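Local atomic coordinates of oxalate biosynthetic component 1 (Burkholderia thailandensis, PDB entry 5IKY), a protein that acts as a bifunctional enzyme of quorum sensing-dependent oxalate biosynthesis, working as a serine hydrolase of the alpha/beta-hydrolase type with an additional lyase activity. Residues A[713-718]-A[1000-1005]; A[857-862]-A[979-984]; A[871-876]-A[945-950]; A[964-969]-A[985-990]. All blocks are in the same frame, centred on the assembly; numbering follows the deposited sequence.

How the contacts relate
The four contacts belong to the C-terminal alpha/beta-hydrolase part and its cap. Contact 1 encloses the others along the chain, joining the first turn of helix 715-734 to helix 998-1002 and what follows; contact 2, its centre about 10 Å away, is nested inside and bonded to it through T1005-D979 and G1003-N860. Contact 3 falls inside contact 2, about 15 Å off between centres, with V946 against W984. Contact 4 comes after contact 3 in sequence and about 14 Å from it between centres, D945 bridging to T987; its 985-990 directly follows 979-984 of contact 2. The loop between strands 969-976 and 988-992 of the mixed sheet thus takes part in contacts 2 and 4, beside the junction with the cap.

Contact 1: A[713-718]-A[1000-1005]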
# COMPACT_ATOMS: atom_id res chain seq x y z
N PRO A 713 -9.73 -12.46 17.71
CA PRO A 713 -9.62 -12.98 19.08
C PRO A 713 -8.85 -14.29 19.16
O PRO A 713 -8.07 -14.50 20.09
CB PRO A 713 -11.08 -13.18 19.50
CG PRO A 713 -11.86 -12.27 18.62
CD PRO A 713 -11.13 -12.25 17.31
N ARG A 714 -9.07 -15.16 18.18
CA ARG A 714 -8.46 -16.49 18.17
C ARG A 714 -7.18 -16.56 17.33
O ARG A 714 -6.70 -17.66 17.04
CB ARG A 714 -9.45 -17.53 17.65
CG ARG A 714 -10.51 -17.94 18.65
CD ARG A 714 -9.92 -18.82 19.74
NE ARG A 714 -9.40 -20.07 19.20
CZ ARG A 714 -8.84 -21.02 19.95
NH1 ARG A 714 -8.74 -20.85 21.26
NH2 ARG A 714 -8.39 -22.13 19.38
N TYR A 715 -6.64 -15.41 16.95
CA TYR A 715 -5.51 -15.38 16.02
C TYR A 715 -4.27 -16.08 16.57
O TYR A 715 -3.73 -16.98 15.91
CB TYR A 715 -5.15 -13.94 15.65
CG TYR A 715 -3.93 -13.86 14.76
CD1 TYR A 715 -4.01 -14.20 13.42
CD2 TYR A 715 -2.70 -13.48 15.27
CE1 TYR A 715 -2.89 -14.13 12.60
CE2 TYR A 715 -1.57 -13.42 14.46
CZ TYR A 715 -1.68 -13.74 13.13
OH TYR A 715 -0.57 -13.69 12.32
N SER A 716 -3.82 -15.68 17.74
CA SER A 716 -2.59 -16.24 18.32
C SER A 716 -2.74 -17.72 18.64
O SER A 716 -1.83 -18.51 18.38
CB SER A 716 -2.20 -15.47 19.58
OG SER A 716 -1.78 -14.15 19.27
N ALA A 717 -3.89 -18.09 19.20
CA ALA A 717 -4.17 -19.49 19.51
C ALA A 717 -4.15 -20.35 18.25
O ALA A 717 -3.61 -21.45 18.24
CB ALA A 717 -5.50 -19.62 20.22
N THR A 718 -4.75 -19.83 17.18
CA THR A 718 -4.77 -20.53 15.90
C THR A 718 -3.36 -20.74 15.37
O THR A 718 -3.01 -21.83 14.91
CB THR A 718 -5.59 -19.76 14.85
OG1 THR A 718 -6.88 -19.43 15.39
CG2 THR A 718 -5.77 -20.61 13.60
N SER A 1000 7.68 -10.40 12.22
CA SER A 1000 7.35 -9.78 13.50
C SER A 1000 5.88 -9.36 13.53
O SER A 1000 5.23 -9.47 14.57
CB SER A 1000 8.24 -8.56 13.76
OG SER A 1000 9.58 -8.95 13.98
N LEU A 1001 5.38 -8.89 12.40
CA LEU A 1001 3.97 -8.51 12.29
C LEU A 1001 3.06 -9.70 12.51
O LEU A 1001 2.10 -9.63 13.27
CB LEU A 1001 3.68 -7.87 10.94
CG LEU A 1001 3.61 -6.34 10.92
CD1 LEU A 1001 3.13 -5.86 9.57
CD2 LEU A 1001 2.70 -5.83 12.02
N ALA A 1002 3.37 -10.81 11.83
CA ALA A 1002 2.57 -12.03 11.94
C ALA A 1002 2.58 -12.58 13.36
O ALA A 1002 1.66 -13.29 13.76
CB ALA A 1002 3.09 -13.08 10.97
N GLY A 1003 3.61 -12.24 14.13
CA GLY A 1003 3.75 -12.74 15.48
C GLY A 1003 3.18 -11.80 16.54
O GLY A 1003 3.20 -12.12 17.72
N THR A 1004 2.67 -10.66 16.10
CA THR A 1004 2.15 -9.65 17.03
C THR A 1004 0.72 -9.25 16.71
O THR A 1004 0.19 -9.60 15.65
CB THR A 1004 3.03 -8.39 17.04
OG1 THR A 1004 3.24 -7.94 15.70
CG2 THR A 1004 4.37 -8.69 17.69
N THR A 1005 0.09 -8.52 17.62
CA THR A 1005 -1.30 -8.09 17.44
C THR A 1005 -1.48 -6.61 17.71
O THR A 1005 -2.59 -6.09 17.63
CB THR A 1005 -2.26 -8.89 18.36
OG1 THR A 1005 -1.91 -8.66 19.73
CG2 THR A 1005 -2.18 -10.38 18.06
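The ring of Y715 meets 1000-1005 edge-on: A1002 O lies in the ring plane beside the phenol, while the methyl CG2 of T1005 approaches the ring obliquely, 4.2 Å from Y715 CD2. A second flat group, the guanidinium of R714, has A717 CB 3.6 Å over the centre of one face. This is a worked example of how a cap is joined to an alpha/beta hydrolase, since 713-718 opens helix 715-734 of the cap and 1000-1005 includes part of helix 998-1002 of the hydrolase part. Y715 swings CG anti to its backbone N (chi1 176°), which carries the phenol toward the 1000-1005 backbone. Its hydroxyl donates to A1002 O at 2.7 Å, in the carbonyl plane and on a lone pair, with a C=O...O angle of 122°. The A1002 carbonyl thereby gains a side-chain donor. Neighbouring groups widen the junction: R710 binds L1001 O, and Q711 binds T1005 O. The hydroxyl of T1005 belongs to D979. Its methyl CG2 lies toward the cap helix, 4.0 Å from S716 OG.

Contact 2: A[857-862]-A[979-984]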
# COMPACT_ATOMS: atom_id res chain seq x y z
N PHE A 857 3.62 -17.76 20.04
CA PHE A 857 2.19 -17.54 19.90
C PHE A 857 1.40 -18.03 21.11
O PHE A 857 0.37 -17.46 21.46
CB PHE A 857 1.67 -18.23 18.64
CG PHE A 857 2.02 -17.51 17.37
CD1 PHE A 857 1.43 -16.30 17.05
CD2 PHE A 857 2.95 -18.05 16.48
CE1 PHE A 857 1.75 -15.64 15.89
CE2 PHE A 857 3.28 -17.39 15.32
CZ PHE A 857 2.68 -16.18 15.02
N ALA A 858 1.89 -19.09 21.75
CA ALA A 858 1.24 -19.61 22.95
C ALA A 858 1.35 -18.60 24.08
O ALA A 858 0.45 -18.48 24.91
CB ALA A 858 1.85 -20.94 23.35
N LEU A 859 2.47 -17.88 24.12
CA LEU A 859 2.68 -16.83 25.11
C LEU A 859 1.71 -15.69 24.86
O LEU A 859 1.16 -15.10 25.80
CB LEU A 859 4.12 -16.33 25.07
CG LEU A 859 4.51 -15.35 26.18
CD1 LEU A 859 4.40 -16.01 27.54
CD2 LEU A 859 5.92 -14.81 25.95
N ASN A 860 1.50 -15.37 23.58
CA ASN A 860 0.51 -14.37 23.18
C ASN A 860 -0.88 -14.70 23.71
O ASN A 860 -1.63 -13.80 24.11
CB ASN A 860 0.46 -14.25 21.66
CG ASN A 860 1.55 -13.37 21.10
OD1 ASN A 860 2.48 -12.97 21.80
ND2 ASN A 860 1.44 -13.05 19.81
N ALA A 861 -1.22 -15.98 23.70
CA ALA A 861 -2.57 -16.44 24.05
C ALA A 861 -2.72 -16.69 25.54
O ALA A 861 -3.75 -17.21 25.98
CB ALA A 861 -2.91 -17.70 23.26
N ASP A 862 -1.70 -16.33 26.31
CA ASP A 862 -1.72 -16.52 27.75
C ASP A 862 -2.20 -15.25 28.45
O ASP A 862 -1.49 -14.24 28.47
CB ASP A 862 -0.34 -16.92 28.26
CG ASP A 862 -0.37 -17.46 29.68
OD1 ASP A 862 -1.42 -17.98 30.10
OD2 ASP A 862 0.67 -17.38 30.36
N ASP A 979 3.90 -10.39 21.32
CA ASP A 979 3.20 -9.31 22.00
C ASP A 979 3.87 -8.96 23.33
O ASP A 979 4.34 -9.84 24.05
CB ASP A 979 1.74 -9.68 22.25
CG ASP A 979 0.89 -9.59 21.00
OD1 ASP A 979 1.28 -8.86 20.07
OD2 ASP A 979 -0.17 -10.24 20.95
N ILE A 980 3.92 -7.67 23.63
CA ILE A 980 4.38 -7.21 24.93
C ILE A 980 3.18 -7.01 25.84
O ILE A 980 2.39 -6.08 25.66
CB ILE A 980 5.17 -5.90 24.83
CG1 ILE A 980 6.40 -6.08 23.93
CG2 ILE A 980 5.60 -5.44 26.22
CD1 ILE A 980 7.22 -4.83 23.77
N HIS A 981 3.03 -7.90 26.82
CA HIS A 981 1.92 -7.81 27.76
C HIS A 981 2.14 -6.62 28.69
O HIS A 981 2.85 -6.72 29.68
CB HIS A 981 1.79 -9.11 28.55
CG HIS A 981 1.66 -10.32 27.68
ND1 HIS A 981 0.45 -10.89 27.36
CD2 HIS A 981 2.60 -11.07 27.06
CE1 HIS A 981 0.65 -11.94 26.58
NE2 HIS A 981 1.95 -12.07 26.39
N LEU A 982 1.50 -5.51 28.34
CA LEU A 982 1.72 -4.24 29.02
C LEU A 982 1.30 -4.26 30.49
O LEU A 982 1.90 -3.58 31.31
CB LEU A 982 0.96 -3.13 28.28
CG LEU A 982 1.08 -1.70 28.81
CD1 LEU A 982 2.54 -1.32 28.97
CD2 LEU A 982 0.37 -0.74 27.87
N ASP A 983 0.29 -5.06 30.81
CA ASP A 983 -0.27 -5.07 32.16
C ASP A 983 0.35 -6.13 33.07
O ASP A 983 -0.14 -6.36 34.18
CB ASP A 983 -1.79 -5.27 32.10
CG ASP A 983 -2.50 -4.07 31.50
OD1 ASP A 983 -1.97 -2.95 31.61
OD2 ASP A 983 -3.60 -4.26 30.93
N TRP A 984 1.41 -6.79 32.61
CA TRP A 984 2.09 -7.79 33.42
C TRP A 984 3.19 -7.18 34.28
O TRP A 984 3.66 -6.07 34.01
CB TRP A 984 2.69 -8.89 32.54
CG TRP A 984 1.71 -9.86 31.98
CD1 TRP A 984 0.35 -9.79 32.06
CD2 TRP A 984 2.01 -11.05 31.24
NE1 TRP A 984 -0.22 -10.87 31.41
CE2 TRP A 984 0.78 -11.65 30.90
CE3 TRP A 984 3.20 -11.66 30.83
CZ2 TRP A 984 0.71 -12.84 30.17
CZ3 TRP A 984 3.12 -12.84 30.11
CH2 TRP A 984 1.89 -13.41 29.79
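L859, in the last turn of helix 849-860, is the first residue to meet the loop 979-984. Its carbonyl O lies at the edge of the H981 imidazole, close to the ring plane and 3.2 Å from H981 NE2, while its CD1 packs against the rim of the W984 indole, 4.3 Å from CH2. N860 follows with the one hydrogen bond that joins the two segments: D979 N donates to N860 OD1 at 3.0 Å, the donor tilted 24° out of the amide plane. The amide and the D979 carboxylate lie stacked with planes 9° apart; while OD1 is used across the contact, N860 ND2 bonds to G1003 O and D979 OD2 to T1005 OG1. D862 closes the walk. Its carbonyl O points at the edge of the indole, 3.1 Å from W984 CZ2, and its carboxylate is held by the backbone N atoms of I866 and Y867. The type I turn from H981 to W984 folds the indole back over the imidazole, W984 CH2 standing 3.5 Å above the centre of the H981 ring and H981 CB lying over a face of the indole. Q942 of helix 937-955 also holds the loop, through D979 O and H981 N. The helix end docks on the connection between the neighbouring parallel strands 969-976 and 988-992 of the alpha/beta-hydrolase sheet, a crossover made here by a loop without a helix.

Contact 3: A[871-876]-A[945-950]; sequences ESQLIY and DVQACR
Y876 and Q947 mark the nearest backbone approach of two helical segments whose axes pass 10.2 Å apart at a crossing angle of -68°. These two residues carry most of the packing. Q947 CB sits over the face of the Y876 ring, 3.5 Å from the centroid and only 9° off the ring normal, a clear CH-pi contact. From there the glutamine chain runs extended back along the tyrosine in the opposite direction, bringing its amide to the surface of helix 870-879. The amide plane is inclined to the ring, and OE1 comes within 3.3 Å of Y876 CD2 and 3.2 Å of Q873 CA, wedged between the ring and the helix backbone. On its other branch NE2 meets CB of S872 at 3.5 Å, but is bound to Q943 O one turn earlier in its own helix, a bond that fixes which way the amide is turned. With CG anti to the backbone N (chi1 160°), Y876 reaches past Q947 to the next residue, where its CE1 lies 3.9 Å from A948 CB. The phenol OH is anchored by D951 further along helix 937-955. S872 likewise looks to a partner outside, S869 OG. Helix 937-955 follows strand 929-935 of the hydrolase sheet, and its D945 and C949 touch F966 of helix 959-966; helix 870-879 packs across it, I875 on T940, while E871 forms a salt bridge with R841.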
# COMPACT_ATOMS: atom_id res chain seq x y z
N GLU A 871 13.05 -24.12 27.66
CA GLU A 871 14.20 -23.36 27.18
C GLU A 871 14.36 -22.06 27.96
O GLU A 871 15.47 -21.59 28.18
CB GLU A 871 14.08 -23.07 25.68
CG GLU A 871 14.15 -24.29 24.79
CD GLU A 871 12.87 -25.11 24.80
OE1 GLU A 871 11.80 -24.55 24.46
OE2 GLU A 871 12.93 -26.30 25.16
N SER A 872 13.23 -21.49 28.39
CA SER A 872 13.24 -20.27 29.18
C SER A 872 13.77 -20.54 30.59
O SER A 872 14.48 -19.72 31.16
CB SER A 872 11.84 -19.67 29.25
OG SER A 872 11.35 -19.38 27.96
N GLN A 873 13.41 -21.71 31.12
CA GLN A 873 13.80 -22.09 32.48
C GLN A 873 15.31 -22.16 32.62
O GLN A 873 15.88 -21.61 33.57
CB GLN A 873 13.17 -23.43 32.85
CG GLN A 873 13.24 -23.77 34.33
CD GLN A 873 12.37 -24.96 34.70
OE1 GLN A 873 12.22 -25.90 33.91
NE2 GLN A 873 11.81 -24.94 35.90
N LEU A 874 15.97 -22.83 31.68
CA LEU A 874 17.41 -22.99 31.70
C LEU A 874 18.15 -21.66 31.69
O LEU A 874 19.20 -21.51 32.32
CB LEU A 874 17.86 -23.84 30.51
CG LEU A 874 17.33 -25.27 30.49
CD1 LEU A 874 17.56 -25.91 29.13
CD2 LEU A 874 18.00 -26.09 31.59
N ILE A 875 17.59 -20.68 30.97
CA ILE A 875 18.18 -19.35 30.91
C ILE A 875 17.84 -18.56 32.17
O ILE A 875 18.69 -17.87 32.73
CB ILE A 875 17.69 -18.58 29.67
CG1 ILE A 875 18.01 -19.37 28.40
CG2 ILE A 875 18.32 -17.20 29.61
CD1 ILE A 875 17.59 -18.67 27.12
N TYR A 876 16.59 -18.68 32.63
CA TYR A 876 16.12 -17.93 33.79
C TYR A 876 16.88 -18.25 35.07
O TYR A 876 17.40 -17.35 35.73
CB TYR A 876 14.63 -18.20 34.02
CG TYR A 876 14.16 -17.88 35.43
CD1 TYR A 876 14.02 -16.56 35.85
CD2 TYR A 876 13.86 -18.89 36.33
CE1 TYR A 876 13.60 -16.26 37.13
CE2 TYR A 876 13.44 -18.60 37.61
CZ TYR A 876 13.32 -17.29 38.01
OH TYR A 876 12.89 -16.99 39.29
N ASP A 945 10.42 -13.17 33.27
CA ASP A 945 9.69 -12.35 34.23
C ASP A 945 8.63 -13.19 34.94
O ASP A 945 8.42 -13.05 36.14
CB ASP A 945 9.04 -11.16 33.53
CG ASP A 945 10.05 -10.30 32.79
OD1 ASP A 945 11.25 -10.66 32.78
OD2 ASP A 945 9.65 -9.27 32.20
N VAL A 946 7.96 -14.04 34.17
CA VAL A 946 6.93 -14.93 34.70
C VAL A 946 7.49 -15.86 35.77
O VAL A 946 6.92 -16.01 36.85
CB VAL A 946 6.28 -15.77 33.58
CG1 VAL A 946 5.44 -16.90 34.17
CG2 VAL A 946 5.43 -14.88 32.68
N GLN A 947 8.62 -16.50 35.46
CA GLN A 947 9.27 -17.42 36.39
C GLN A 947 9.76 -16.69 37.63
O GLN A 947 9.77 -17.26 38.73
CB GLN A 947 10.43 -18.13 35.70
CG GLN A 947 10.02 -18.97 34.50
CD GLN A 947 11.20 -19.69 33.88
OE1 GLN A 947 11.75 -20.62 34.48
NE2 GLN A 947 11.59 -19.28 32.69
N ALA A 948 10.18 -15.44 37.46
CA ALA A 948 10.65 -14.63 38.57
C ALA A 948 9.51 -14.35 39.55
O ALA A 948 9.71 -14.36 40.76
CB ALA A 948 11.26 -13.33 38.07
N CYS A 949 8.33 -14.09 39.01
CA CYS A 949 7.14 -13.87 39.83
C CYS A 949 6.76 -15.13 40.58
O CYS A 949 6.35 -15.07 41.75
CB CYS A 949 5.97 -13.39 38.96
SG CYS A 949 6.20 -11.77 38.20
N ARG A 950 6.89 -16.28 39.92
CA ARG A 950 6.56 -17.56 40.53
C ARG A 950 7.48 -17.87 41.71
O ARG A 950 7.02 -18.29 42.77
CB ARG A 950 6.63 -18.69 39.50

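Contact 4: A[964-969]-A[985-990]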
# COMPACT_ATOMS: atom_id res chain seq x y z
N ALA A 964 10.17 -3.07 42.16
CA ALA A 964 11.51 -2.55 42.40
C ALA A 964 12.55 -3.49 41.82
O ALA A 964 13.58 -3.05 41.30
CB ALA A 964 11.75 -2.34 43.89
N PHE A 965 12.28 -4.78 41.91
CA PHE A 965 13.16 -5.81 41.36
C PHE A 965 13.26 -5.69 39.84
O PHE A 965 14.34 -5.82 39.27
CB PHE A 965 12.66 -7.20 41.75
CG PHE A 965 13.41 -8.32 41.08
CD1 PHE A 965 12.87 -8.97 39.99
CD2 PHE A 965 14.65 -8.72 41.55
CE1 PHE A 965 13.56 -10.01 39.37
CE2 PHE A 965 15.34 -9.75 40.94
CZ PHE A 965 14.80 -10.39 39.85
N PHE A 966 12.12 -5.44 39.19
CA PHE A 966 12.07 -5.33 37.74
C PHE A 966 12.60 -3.99 37.24
O PHE A 966 12.92 -3.84 36.06
CB PHE A 966 10.64 -5.55 37.24
CG PHE A 966 10.21 -6.98 37.24
CD1 PHE A 966 11.02 -7.97 36.70
CD2 PHE A 966 8.99 -7.36 37.79
CE1 PHE A 966 10.63 -9.29 36.70
CE2 PHE A 966 8.60 -8.69 37.79
CZ PHE A 966 9.42 -9.65 37.25
N ASP A 967 12.70 -3.02 38.14
CA ASP A 967 13.23 -1.71 37.79
C ASP A 967 14.75 -1.76 37.71
O ASP A 967 15.39 -0.82 37.24
CB ASP A 967 12.78 -0.65 38.79
CG ASP A 967 12.61 0.72 38.16
OD1 ASP A 967 13.23 0.97 37.11
OD2 ASP A 967 11.86 1.55 38.72
N ARG A 968 15.33 -2.86 38.18
CA ARG A 968 16.77 -3.07 38.11
C ARG A 968 17.15 -3.82 36.84
O ARG A 968 18.23 -4.41 36.76
CB ARG A 968 17.26 -3.82 39.35
CG ARG A 968 17.03 -3.09 40.66
CD ARG A 968 17.60 -1.68 40.61
NE ARG A 968 19.02 -1.66 40.23
CZ ARG A 968 19.74 -0.56 40.08
NH1 ARG A 968 19.18 0.63 40.28
NH2 ARG A 968 21.01 -0.63 39.74
N ALA A 969 16.26 -3.80 35.86
CA ALA A 969 16.51 -4.45 34.57
C ALA A 969 15.94 -3.61 33.43
O ALA A 969 14.99 -2.86 33.62
CB ALA A 969 15.91 -5.85 34.56
N LEU A 985 3.60 -7.90 35.31
CA LEU A 985 4.80 -7.56 36.06
C LEU A 985 6.03 -7.96 35.25
O LEU A 985 6.19 -9.13 34.89
CB LEU A 985 4.83 -8.27 37.42
CG LEU A 985 4.22 -7.55 38.62
CD1 LEU A 985 4.19 -8.48 39.83
CD2 LEU A 985 4.99 -6.29 38.94
N GLY A 986 6.89 -6.99 34.94
CA GLY A 986 8.07 -7.30 34.16
C GLY A 986 8.97 -6.14 33.78
O GLY A 986 8.78 -5.01 34.22
N THR A 987 9.95 -6.44 32.94
CA THR A 987 10.96 -5.48 32.53
C THR A 987 10.41 -4.45 31.55
O THR A 987 9.67 -4.80 30.64
CB THR A 987 12.17 -6.19 31.88
OG1 THR A 987 12.55 -7.32 32.68
CG2 THR A 987 13.35 -5.24 31.75
N SER A 988 10.77 -3.19 31.75
CA SER A 988 10.38 -2.13 30.83
C SER A 988 11.14 -2.27 29.52
O SER A 988 12.32 -2.61 29.51
CB SER A 988 10.61 -0.75 31.45
OG SER A 988 9.75 -0.54 32.55
N VAL A 989 10.46 -2.00 28.41
CA VAL A 989 11.02 -2.27 27.09
C VAL A 989 11.03 -1.05 26.17
O VAL A 989 10.08 -0.27 26.15
CB VAL A 989 10.24 -3.40 26.37
CG1 VAL A 989 11.01 -3.90 25.16
CG2 VAL A 989 9.95 -4.55 27.33
N VAL A 990 12.11 -0.89 25.42
CA VAL A 990 12.12 0.01 24.27
C VAL A 990 11.94 -0.85 23.03
O VAL A 990 12.79 -1.67 22.70
CB VAL A 990 13.42 0.83 24.17
CG1 VAL A 990 13.49 1.55 22.84
CG2 VAL A 990 13.53 1.81 25.33
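F966 lays one face of its ring on the backbone of G986, whose CA lies 3.7 Å from the centroid and 9° off the normal, a CH-pi contact. With CG anti to its carbonyl carbon (chi1 -77°), the phenyl is swung from helix 959-966 onto the extended chain, and F965 CD1 backs the opposite face, offset toward the rim. CE2 reaches the start of 985-990, 3.8 Å from L985 CB. A type I turn from F966 to A969 then leads out of the helix into strand 969-976, the parallel neighbour of strand 988-992 in the alpha/beta-hydrolase sheet; the contact thus lies beside the starts of these two strands, and V990 is bonded to L971 through the backbone. T987 completes the meeting with its methyl branch. CG2, anti to the backbone N, is directed at A969, 3.8 Å from CB and 3.4 Å from the carbonyl O, while OG1 stays 4.1 Å from A969 CB. The backbone N of T987 is bound by D945 of helix 937-955, whose side chain also touches F966.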